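Local coordinates for microcin B17-processing protein McbD (Escherichia coli str. K-12 substr. MG1655, PDB 6GRH) that is needed to convert the inactive microcin B17 precursor McbA into the active antibiotic peptide, and belongs to the YcaO family, at residues E57-R62 with V352-I357; W178-A183 with K377-G382; N196-I201 with A254-V259. The protein carries 1 engineered substitution. All coordinates share one frame; numbering follows the deposited sequence. Where two conformers were deposited one is given.

Contact 1. Residues E57-R62 with V352-I357. With EDO (1,2-ethanediol), chain Q.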
loop_
_atom_site.group_PDB
_atom_site.type_symbol
_atom_site.label_atom_id
_atom_site.label_comp_id
_atom_site.label_asym_id
_atom_site.label_seq_id
_atom_site.Cartn_x
_atom_site.Cartn_y
_atom_site.Cartn_z
ATOM N N GLU E 57 20.503 -26.992 8.899
ATOM C CA GLU E 57 21.389 -27.719 7.997
ATOM C C GLU E 57 22.566 -26.834 7.550
ATOM O O GLU E 57 23.719 -27.284 7.530
ATOM C CB GLU E 57 20.584 -28.206 6.781
ATOM C CG GLU E 57 21.340 -29.029 5.737
ATOM C CD GLU E 57 21.763 -30.388 6.250
ATOM O OE1 GLU E 57 20.949 -31.046 6.914
ATOM O OE2 GLU E 57 22.927 -30.769 6.000
ATOM N N TYR E 58 22.266 -25.578 7.227
ATOM C CA TYR E 58 23.290 -24.624 6.875
ATOM C C TYR E 58 24.272 -24.390 8.037
ATOM O O TYR E 58 25.481 -24.454 7.825
ATOM C CB TYR E 58 22.669 -23.273 6.449
ATOM C CG TYR E 58 23.730 -22.244 6.235
ATOM C CD1 TYR E 58 24.515 -22.295 5.112
ATOM C CD2 TYR E 58 23.972 -21.249 7.167
ATOM C CE1 TYR E 58 25.523 -21.369 4.893
ATOM C CE2 TYR E 58 24.995 -20.314 6.959
ATOM C CZ TYR E 58 25.762 -20.393 5.832
ATOM O OH TYR E 58 26.745 -19.481 5.599
ATOM N N PHE E 59 23.764 -24.087 9.230
ATOM C CA PHE E 59 24.639 -23.854 10.379
ATOM C C PHE E 59 25.511 -25.094 10.655
ATOM O O PHE E 59 26.710 -24.963 10.916
ATOM C CB PHE E 59 23.864 -23.526 11.645
ATOM C CG PHE E 59 23.656 -22.063 11.895
ATOM C CD1 PHE E 59 24.547 -21.356 12.706
ATOM C CD2 PHE E 59 22.527 -21.399 11.412
ATOM C CE1 PHE E 59 24.349 -20.000 12.981
ATOM C CE2 PHE E 59 22.311 -20.039 11.685
ATOM C CZ PHE E 59 23.212 -19.340 12.484
ATOM N N GLU E 60 24.892 -26.272 10.589
ATOM C CA GLU E 60 25.602 -27.534 10.835
ATOM C C GLU E 60 26.758 -27.739 9.849
ATOM O O GLU E 60 27.884 -27.929 10.248
ATOM C CB GLU E 60 24.651 -28.725 10.712
ATOM C CG GLU E 60 25.326 -30.059 10.964
ATOM C CD GLU E 60 24.565 -31.228 10.357
ATOM O OE1 GLU E 60 23.346 -31.288 10.583
ATOM O OE2 GLU E 60 25.200 -32.076 9.668
ATOM N N ARG E 61 26.439 -27.723 8.567
ATOM C CA ARG E 61 27.422 -27.960 7.521
ATOM C C ARG E 61 28.498 -26.900 7.462
ATOM O O ARG E 61 29.678 -27.226 7.257
ATOM C CB ARG E 61 26.734 -28.136 6.167
ATOM C CG ARG E 61 25.825 -29.362 6.194
ATOM C CD ARG E 61 25.992 -30.273 4.998
ATOM N NE ARG E 61 25.484 -29.592 3.833
ATOM C CZ ARG E 61 24.345 -29.864 3.202
ATOM N NH1 ARG E 61 23.533 -30.854 3.581
ATOM N NH2 ARG E 61 24.039 -29.148 2.140
ATOM N N ARG E 62 28.121 -25.647 7.674
ATOM C CA ARG E 62 29.117 -24.594 7.736
ATOM C C ARG E 62 30.102 -24.820 8.884
ATOM O O ARG E 62 31.317 -24.625 8.727
ATOM C CB ARG E 62 28.482 -23.211 7.849
ATOM C CG ARG E 62 29.524 -22.101 7.808
ATOM C CD ARG E 62 28.868 -20.729 7.862
ATOM N NE ARG E 62 28.151 -20.471 9.122
ATOM C CZ ARG E 62 27.685 -19.274 9.491
ATOM N NH1 ARG E 62 27.824 -18.179 8.726
ATOM N NH2 ARG E 62 27.104 -19.149 10.645
ATOM N N VAL E 352 23.307 -21.490 20.463
ATOM C CA VAL E 352 23.091 -22.556 19.488
ATOM C C VAL E 352 24.226 -23.567 19.671
ATOM O O VAL E 352 25.328 -23.189 20.097
ATOM C CB VAL E 352 22.983 -22.038 18.052
ATOM C CG1 VAL E 352 21.819 -21.033 17.934
ATOM C CG2 VAL E 352 24.309 -21.432 17.507
ATOM N N TRP E 353 23.933 -24.831 19.323
ATOM C CA TRP E 353 24.742 -26.005 19.655
ATOM C C TRP E 353 25.049 -26.805 18.409
ATOM O O TRP E 353 24.154 -27.036 17.571
ATOM C CB TRP E 353 23.987 -26.878 20.635
ATOM C CG TRP E 353 23.841 -26.169 21.929
ATOM C CD1 TRP E 353 22.849 -25.308 22.284
ATOM C CD2 TRP E 353 24.769 -26.186 23.002
ATOM N NE1 TRP E 353 23.097 -24.801 23.527
ATOM C CE2 TRP E 353 24.278 -25.315 23.987
ATOM C CE3 TRP E 353 25.984 -26.856 23.229
ATOM C CZ2 TRP E 353 24.933 -25.115 25.198
ATOM C CZ3 TRP E 353 26.644 -26.648 24.441
ATOM C CH2 TRP E 353 26.106 -25.800 25.410
ATOM N N TYR E 354 26.303 -27.212 18.286
ATOM C CA TYR E 354 26.741 -28.142 17.252
ATOM C C TYR E 354 27.225 -29.371 17.994
ATOM O O TYR E 354 27.966 -29.239 18.996
ATOM C CB TYR E 354 27.892 -27.560 16.438
ATOM C CG TYR E 354 27.682 -26.149 15.976
ATOM C CD1 TYR E 354 27.991 -25.075 16.798
ATOM C CD2 TYR E 354 27.196 -25.879 14.700
ATOM C CE1 TYR E 354 27.807 -23.751 16.362
ATOM C CE2 TYR E 354 27.000 -24.578 14.254
ATOM C CZ TYR E 354 27.321 -23.518 15.075
ATOM O OH TYR E 354 27.142 -22.226 14.624
ATOM N N THR E 355 26.798 -30.547 17.551
ATOM C CA THR E 355 27.225 -31.785 18.193
ATOM C C THR E 355 27.528 -32.837 17.145
ATOM O O THR E 355 26.932 -32.829 16.067
ATOM C CB THR E 355 26.148 -32.380 19.131
ATOM O OG1 THR E 355 24.899 -32.409 18.444
ATOM C CG2 THR E 355 26.012 -31.572 20.406
ATOM N N LYS E 356 28.417 -33.767 17.496
ATOM C CA LYS E 356 28.610 -34.994 16.720
ATOM C C LYS E 356 28.860 -36.147 17.679
ATOM O O LYS E 356 29.730 -36.064 18.560
ATOM C CB LYS E 356 29.774 -34.873 15.734
ATOM C CG LYS E 356 29.972 -36.086 14.798
ATOM C CD LYS E 356 31.275 -35.933 14.037
ATOM C CE LYS E 356 31.669 -37.115 13.152
ATOM N NZ LYS E 356 30.865 -37.149 11.904
ATOM N N ILE E 357 28.065 -37.196 17.516
ATOM C CA ILE E 357 28.236 -38.408 18.266
ATOM C C ILE E 357 29.138 -39.335 17.478
ATOM O O ILE E 357 28.850 -39.634 16.317
ATOM C CB ILE E 357 26.885 -39.049 18.648
ATOM C CG1 ILE E 357 26.217 -38.129 19.669
ATOM C CG2 ILE E 357 27.124 -40.439 19.231
ATOM C CD1 ILE E 357 24.916 -38.596 20.236
HETATM C C1 EDO Q . 19.662 -21.576 25.255
HETATM O O1 EDO Q . 19.841 -21.571 23.834
HETATM C C2 EDO Q . 20.774 -22.399 25.900
HETATM O O2 EDO Q . 21.156 -23.508 25.075
HETATM O O HOH W 1 27.884 -22.342 11.309
#
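Tyr354 holds CG anti to its own carbonyl carbon (chi1 -47°), while Phe59 has chi1 at -93°, well away from a staggered position; the two side chains meet at a slant, and the tyrosine hydroxyl arrives in the plane of the Phe59 ring, at its edge. Phe59 CD1 lies 3.3 Å from Tyr354 OH, and Phe59 CB is 4.2 Å from Tyr354 CE2. The phenylalanine carbonyl faces the tyrosine edge too, with Phe59 O 3.4 Å from Tyr354 CE2. Tyrosine suits this buried place because its ring packs as a hydrocarbon while its OH reaches a polar partner, Glu345 OE1, to which it is hydrogen-bonded. A water ties the polar atoms together: it donates to Phe59 O at 2.9 Å, accepts from Arg62 NE at 2.9 Å, and donates only weakly to Tyr354 OH. Tyr58 CE2 lies above one face of the Arg62 guanidinium group, toward its rim. Phe153 stacks on Phe59 and meets Tyr354 at an angle, widening the aromatic cluster. Ile285 and Leu219 of two McbB chains pack on Phe59, and Arg199 of the first of them on Tyr354. The arrangement is helix-on-sheet packing: helix 47-66 lies against strand 350-358 of an antiparallel sheet in the YcaO fold.

Contact 2. Residues W178-A183 with K377-G382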
loop_
_atom_site.group_PDB
_atom_site.type_symbol
_atom_site.label_atom_id
_atom_site.label_comp_id
_atom_site.label_asym_id
_atom_site.label_seq_id
_atom_site.Cartn_x
_atom_site.Cartn_y
_atom_site.Cartn_z
ATOM N N TRP E 178 23.012 -52.635 4.958
ATOM C CA TRP E 178 23.813 -52.698 3.737
ATOM C C TRP E 178 24.703 -53.953 3.713
ATOM O O TRP E 178 24.654 -54.733 2.759
ATOM C CB TRP E 178 24.675 -51.446 3.610
ATOM C CG TRP E 178 25.661 -51.467 2.474
ATOM C CD1 TRP E 178 27.022 -51.336 2.559
ATOM C CD2 TRP E 178 25.359 -51.597 1.089
ATOM N NE1 TRP E 178 27.577 -51.361 1.312
ATOM C CE2 TRP E 178 26.582 -51.524 0.388
ATOM C CE3 TRP E 178 24.167 -51.753 0.364
ATOM C CZ2 TRP E 178 26.654 -51.616 -1.004
ATOM C CZ3 TRP E 178 24.239 -51.835 -1.030
ATOM C CH2 TRP E 178 25.476 -51.775 -1.694
ATOM N N LEU E 179 25.466 -54.168 4.782
ATOM C CA LEU E 179 26.448 -55.256 4.817
ATOM C C LEU E 179 25.850 -56.661 4.890
ATOM O O LEU E 179 26.382 -57.576 4.276
ATOM C CB LEU E 179 27.440 -55.048 5.963
ATOM C CG LEU E 179 28.316 -53.804 5.772
ATOM C CD1 LEU E 179 29.016 -53.411 7.067
ATOM C CD2 LEU E 179 29.315 -53.982 4.639
ATOM N N GLN E 180 24.761 -56.820 5.637
ATOM C CA GLN E 180 24.170 -58.137 5.928
ATOM C C GLN E 180 22.875 -58.451 5.183
ATOM O O GLN E 180 22.493 -59.608 5.085
ATOM C CB GLN E 180 23.933 -58.260 7.429
ATOM C CG GLN E 180 25.223 -58.168 8.221
ATOM C CD GLN E 180 25.067 -58.594 9.664
ATOM O OE1 GLN E 180 25.692 -59.555 10.112
ATOM N NE2 GLN E 180 24.224 -57.883 10.400
ATOM N N GLY E 181 22.197 -57.430 4.678
ATOM C CA GLY E 181 20.892 -57.607 4.055
ATOM C C GLY E 181 19.710 -57.888 4.982
ATOM O O GLY E 181 18.638 -58.225 4.495
ATOM N N LYS E 182 19.890 -57.725 6.293
ATOM C CA LYS E 182 18.872 -58.110 7.274
ATOM C C LYS E 182 18.048 -56.906 7.744
ATOM O O LYS E 182 18.612 -55.870 8.122
ATOM C CB LYS E 182 19.538 -58.787 8.473
ATOM C CG LYS E 182 19.980 -60.210 8.183
ATOM C CD LYS E 182 21.058 -60.685 9.143
ATOM C CE LYS E 182 21.766 -61.903 8.573
ATOM N NZ LYS E 182 22.961 -62.310 9.364
ATOM N N ALA E 183 16.721 -57.056 7.694
ATOM C CA ALA E 183 15.764 -56.068 8.191
ATOM C C ALA E 183 14.851 -56.742 9.198
ATOM O O ALA E 183 14.713 -57.972 9.202
ATOM C CB ALA E 183 14.950 -55.519 7.030
ATOM N N LYS E 377 32.202 -53.264 17.243
ATOM C CA LYS E 377 31.283 -54.007 18.121
ATOM C C LYS E 377 29.967 -54.453 17.484
ATOM O O LYS E 377 29.244 -55.237 18.096
ATOM C CB LYS E 377 31.007 -53.243 19.414
ATOM C CG LYS E 377 32.227 -53.073 20.300
ATOM C CD LYS E 377 32.675 -54.394 20.913
ATOM C CE LYS E 377 33.957 -54.270 21.725
ATOM N NZ LYS E 377 33.958 -53.094 22.642
ATOM N N ILE E 378 29.651 -54.006 16.268
ATOM C CA ILE E 378 28.433 -54.490 15.575
ATOM C C ILE E 378 28.680 -55.220 14.253
ATOM O O ILE E 378 27.731 -55.701 13.624
ATOM C CB ILE E 378 27.417 -53.354 15.355
ATOM C CG1 ILE E 378 27.990 -52.274 14.424
ATOM C CG2 ILE E 378 27.023 -52.745 16.695
ATOM C CD1 ILE E 378 26.949 -51.337 13.880
ATOM N N TYR E 379 29.935 -55.299 13.816
ATOM C CA TYR E 379 30.257 -56.025 12.599
ATOM C C TYR E 379 31.708 -56.501 12.629
ATOM O O TYR E 379 32.559 -55.867 13.244
ATOM C CB TYR E 379 29.993 -55.141 11.381
ATOM C CG TYR E 379 30.054 -55.876 10.067
ATOM C CD1 TYR E 379 28.966 -56.605 9.612
ATOM C CD2 TYR E 379 31.206 -55.843 9.276
ATOM C CE1 TYR E 379 29.007 -57.278 8.406
ATOM C CE2 TYR E 379 31.261 -56.514 8.066
ATOM C CZ TYR E 379 30.155 -57.233 7.631
ATOM O OH TYR E 379 30.193 -57.928 6.436
ATOM N N HIS E 380 31.960 -57.644 11.997
ATOM C CA HIS E 380 33.321 -58.136 11.751
ATOM C C HIS E 380 33.367 -58.641 10.315
ATOM O O HIS E 380 32.381 -59.206 9.833
ATOM C CB HIS E 380 33.700 -59.258 12.739
ATOM C CG HIS E 380 35.181 -59.479 12.866
ATOM N ND1 HIS E 380 35.873 -60.399 12.100
ATOM C CD2 HIS E 380 36.105 -58.894 13.668
ATOM C CE1 HIS E 380 37.153 -60.377 12.433
ATOM N NE2 HIS E 380 37.321 -59.465 13.375
ATOM N N THR E 381 34.496 -58.424 9.632
ATOM C CA THR E 381 34.707 -58.931 8.267
ATOM C C THR E 381 34.243 -60.381 8.133
ATOM O O THR E 381 34.544 -61.218 8.990
ATOM C CB THR E 381 36.188 -58.853 7.843
ATOM O OG1 THR E 381 36.593 -57.488 7.790
ATOM C CG2 THR E 381 36.408 -59.481 6.456
ATOM N N GLY E 382 33.480 -60.658 7.077
ATOM C CA GLY E 382 32.974 -62.009 6.820
ATOM C C GLY E 382 31.595 -62.321 7.372
ATOM O O GLY E 382 31.024 -63.352 7.017
#
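The backbones come nearest at Leu179 and Tyr379, whose CA atoms are 8.7 Å apart, where the last turn of helix 157-180 faces an irregular loop. Gly181 leaves the helix with a positive phi of 73°, a conformation glycine adopts readily, and the chain passes directly into strand 182-187. Leu179 and Tyr379 both direct their CB atoms at the opposing segment, bridging the gap between the backbones. With CG anti to the backbone N, chi1 of -169° carries the Tyr379 ring toward the helix end, where one face meets Leu179. Leu179 CD1 sits over the middle of that face in a CH-pi contact, 3.8 Å from the centroid and only 3° off the ring normal. Nearer the helix backbone, Leu179 CB is 3.7 Å from Tyr379 CE1. Tyrosine suits the place by joining this apolar face to a polar end. The contact thus fastens the C-terminal loop of this YcaO-family chain to the junction between a helix and the mixed sheet that follows it. Gln180 uses its aliphatic part: CG meets the ring edge in plane, 3.9 Å from Tyr379 CE1, and its amide plane stands almost perpendicular to the ring. Tyr379 OH, at the far end of the ring, is hydrogen-bonded to Glu389 OE2 and Gly384 N.

Contact 3. Residues N196-I201 with A254-V259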
loop_
_atom_site.group_PDB
_atom_site.type_symbol
_atom_site.label_atom_id
_atom_site.label_comp_id
_atom_site.label_asym_id
_atom_site.label_seq_id
_atom_site.Cartn_x
_atom_site.Cartn_y
_atom_site.Cartn_z
ATOM N N ASN E 196 -1.722 -35.822 5.176
ATOM C CA ASN E 196 -1.982 -35.489 3.773
ATOM C C ASN E 196 -0.710 -35.415 2.905
ATOM O O ASN E 196 -0.690 -35.996 1.824
ATOM C CB ASN E 196 -2.796 -34.178 3.633
ATOM C CG ASN E 196 -4.297 -34.403 3.774
ATOM O OD1 ASN E 196 -4.748 -35.464 4.202
ATOM N ND2 ASN E 196 -5.078 -33.412 3.386
ATOM N N HIS E 197 0.338 -34.768 3.385
ATOM C CA HIS E 197 1.536 -34.612 2.547
ATOM C C HIS E 197 2.328 -35.908 2.377
ATOM O O HIS E 197 2.974 -36.091 1.349
ATOM C CB HIS E 197 2.411 -33.414 2.938
ATOM C CG HIS E 197 3.156 -33.558 4.232
ATOM N ND1 HIS E 197 2.578 -33.309 5.462
ATOM C CD2 HIS E 197 4.450 -33.870 4.483
ATOM C CE1 HIS E 197 3.484 -33.476 6.412
ATOM N NE2 HIS E 197 4.627 -33.823 5.845
ATOM N N ILE E 198 2.193 -36.833 3.330
ATOM C CA ILE E 198 2.894 -38.114 3.262
ATOM C C ILE E 198 2.180 -39.009 2.259
ATOM O O ILE E 198 2.808 -39.613 1.389
ATOM C CB ILE E 198 2.971 -38.783 4.657
ATOM C CG1 ILE E 198 3.659 -37.847 5.657
ATOM C CG2 ILE E 198 3.669 -40.139 4.590
ATOM C CD1 ILE E 198 5.044 -37.377 5.259
ATOM N N ASP E 199 0.863 -39.065 2.367
ATOM C CA ASP E 199 0.043 -39.855 1.451
ATOM C C ASP E 199 0.105 -39.354 0.012
ATOM O O ASP E 199 0.083 -40.142 -0.910
ATOM C CB ASP E 199 -1.400 -39.907 1.960
ATOM C CG ASP E 199 -1.513 -40.649 3.301
ATOM O OD1 ASP E 199 -0.630 -41.485 3.607
ATOM O OD2 ASP E 199 -2.458 -40.387 4.066
ATOM N N GLU E 200 0.199 -38.044 -0.162
ATOM C CA GLU E 200 0.397 -37.434 -1.481
ATOM C C GLU E 200 1.707 -37.937 -2.141
ATOM O O GLU E 200 1.703 -38.342 -3.305
ATOM C CB GLU E 200 0.424 -35.914 -1.337
ATOM C CG GLU E 200 0.297 -35.139 -2.634
ATOM C CD GLU E 200 -1.131 -34.777 -3.001
ATOM O OE1 GLU E 200 -2.113 -35.287 -2.395
ATOM O OE2 GLU E 200 -1.260 -33.972 -3.943
ATOM N N ILE E 201 2.809 -37.915 -1.386
ATOM C CA ILE E 201 4.087 -38.453 -1.869
ATOM C C ILE E 201 3.966 -39.953 -2.151
ATOM O O ILE E 201 4.328 -40.404 -3.229
ATOM C CB ILE E 201 5.263 -38.200 -0.886
ATOM C CG1 ILE E 201 5.540 -36.709 -0.740
ATOM C CG2 ILE E 201 6.535 -38.928 -1.340
ATOM C CD1 ILE E 201 6.283 -36.374 0.536
ATOM N N ALA E 254 8.840 -42.005 12.286
ATOM C CA ALA E 254 10.009 -42.412 11.495
ATOM C C ALA E 254 9.615 -42.623 10.034
ATOM O O ALA E 254 10.312 -42.161 9.129
ATOM C CB ALA E 254 10.652 -43.667 12.075
ATOM N N LEU E 255 8.479 -43.274 9.804
ATOM C CA LEU E 255 8.015 -43.524 8.435
ATOM C C LEU E 255 7.724 -42.211 7.717
ATOM O O LEU E 255 8.132 -42.033 6.571
ATOM C CB LEU E 255 6.780 -44.433 8.395
ATOM C CG LEU E 255 6.076 -44.638 7.041
ATOM C CD1 LEU E 255 7.075 -44.933 5.933
ATOM C CD2 LEU E 255 5.069 -45.776 7.125
ATOM N N CYS E 256 7.027 -41.293 8.393
ATOM C CA CYS E 256 6.698 -40.004 7.783
ATOM C C CYS E 256 7.942 -39.210 7.425
ATOM O O CYS E 256 8.070 -38.787 6.280
ATOM C CB CYS E 256 5.706 -39.197 8.645
ATOM S SG CYS E 256 4.104 -40.044 8.772
ATOM N N LYS E 257 8.881 -39.071 8.364
ATOM C CA LYS E 257 10.143 -38.403 8.065
ATOM C C LYS E 257 10.898 -39.103 6.912
ATOM O O LYS E 257 11.401 -38.452 6.013
ATOM C CB LYS E 257 11.040 -38.285 9.313
ATOM C CG LYS E 257 10.462 -37.408 10.439
ATOM C CD LYS E 257 11.554 -36.587 11.164
ATOM N N SER E 258 10.939 -40.428 6.928
ATOM C CA SER E 258 11.625 -41.191 5.867
ATOM C C SER E 258 11.073 -40.902 4.455
ATOM O O SER E 258 11.833 -40.708 3.501
ATOM C CB SER E 258 11.548 -42.684 6.156
ATOM O OG SER E 258 12.252 -43.405 5.181
ATOM N N VAL E 259 9.751 -40.862 4.351
ATOM C CA VAL E 259 9.087 -40.556 3.088
ATOM C C VAL E 259 9.483 -39.151 2.581
ATOM O O VAL E 259 9.773 -38.974 1.392
ATOM C CB VAL E 259 7.562 -40.719 3.224
ATOM C CG1 VAL E 259 6.789 -40.149 2.038
ATOM C CG2 VAL E 259 7.241 -42.183 3.392
#
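Ile198 and Cys256 mark the nearest backbone approach, with CA atoms 6.2 Å apart, where the short helical segments 196-201 and 254-259 cross at 55° with their axes 9.9 Å apart. Four side chains fill the interface, in two pairs spaced three residues apart, Ile198 with Ile201 and Cys256 with Val259, so that each helix presents one apolar strip. Ile198 reaches with all its outer carbons. Its CG1 lies 3.8 Å from Cys256 SG, its CG2 is 4.0 Å from Val259 CG1, and its CD1 comes to 3.5 Å from Cys256 O. A chi2 of -56° turns CD1 out of the extended line, toward Cys256 O. On the next turn, Ile201 CG2 meets Val259 CG1 at 3.6 Å, the two side chains passing each other in opposite directions. Beta-branched residues suit such a place, since their methyls stay close to the helix. The compact cysteine fits beside Ile198, where the CA atoms of the two segments are nearest. Behind the contact, Ser258 OG is hydrogen-bonded to Val226 O and Thr228 OG1, anchoring helix 251-275 to strand 224-231. Glu200 forms a salt bridge with Arg63 of the McbC chain. With no hydrogen bond between the two segments, their fit rests on aliphatic carbons, one sulfur and a backbone carbonyl oxygen, and it fixes position through apolar burial and not through directional bonds.

All three contacts are buried, but contact 1 lies nearest the centre of the chain, its centre about 13 Å away, against 18 and 19 Å for contacts 2 and 3. None touches another. Helix 157-180 relates the first two: its C-terminal end forms one side of contact 2, while side chains of strand 350-358, from contact 1, rest on its earlier part. Strand 182-187 and helix 196-208 are consecutive, connecting contacts 2 and 3 along the chain. Chemistry changes with place: contact 1 combines aromatic rings with a weakly bridging water beside McbB, contact 2 sets leucine on a tyrosine face where no other protein chain touches its segments, and contact 3 is aliphatic apart from one cysteine sulfur, between two helices.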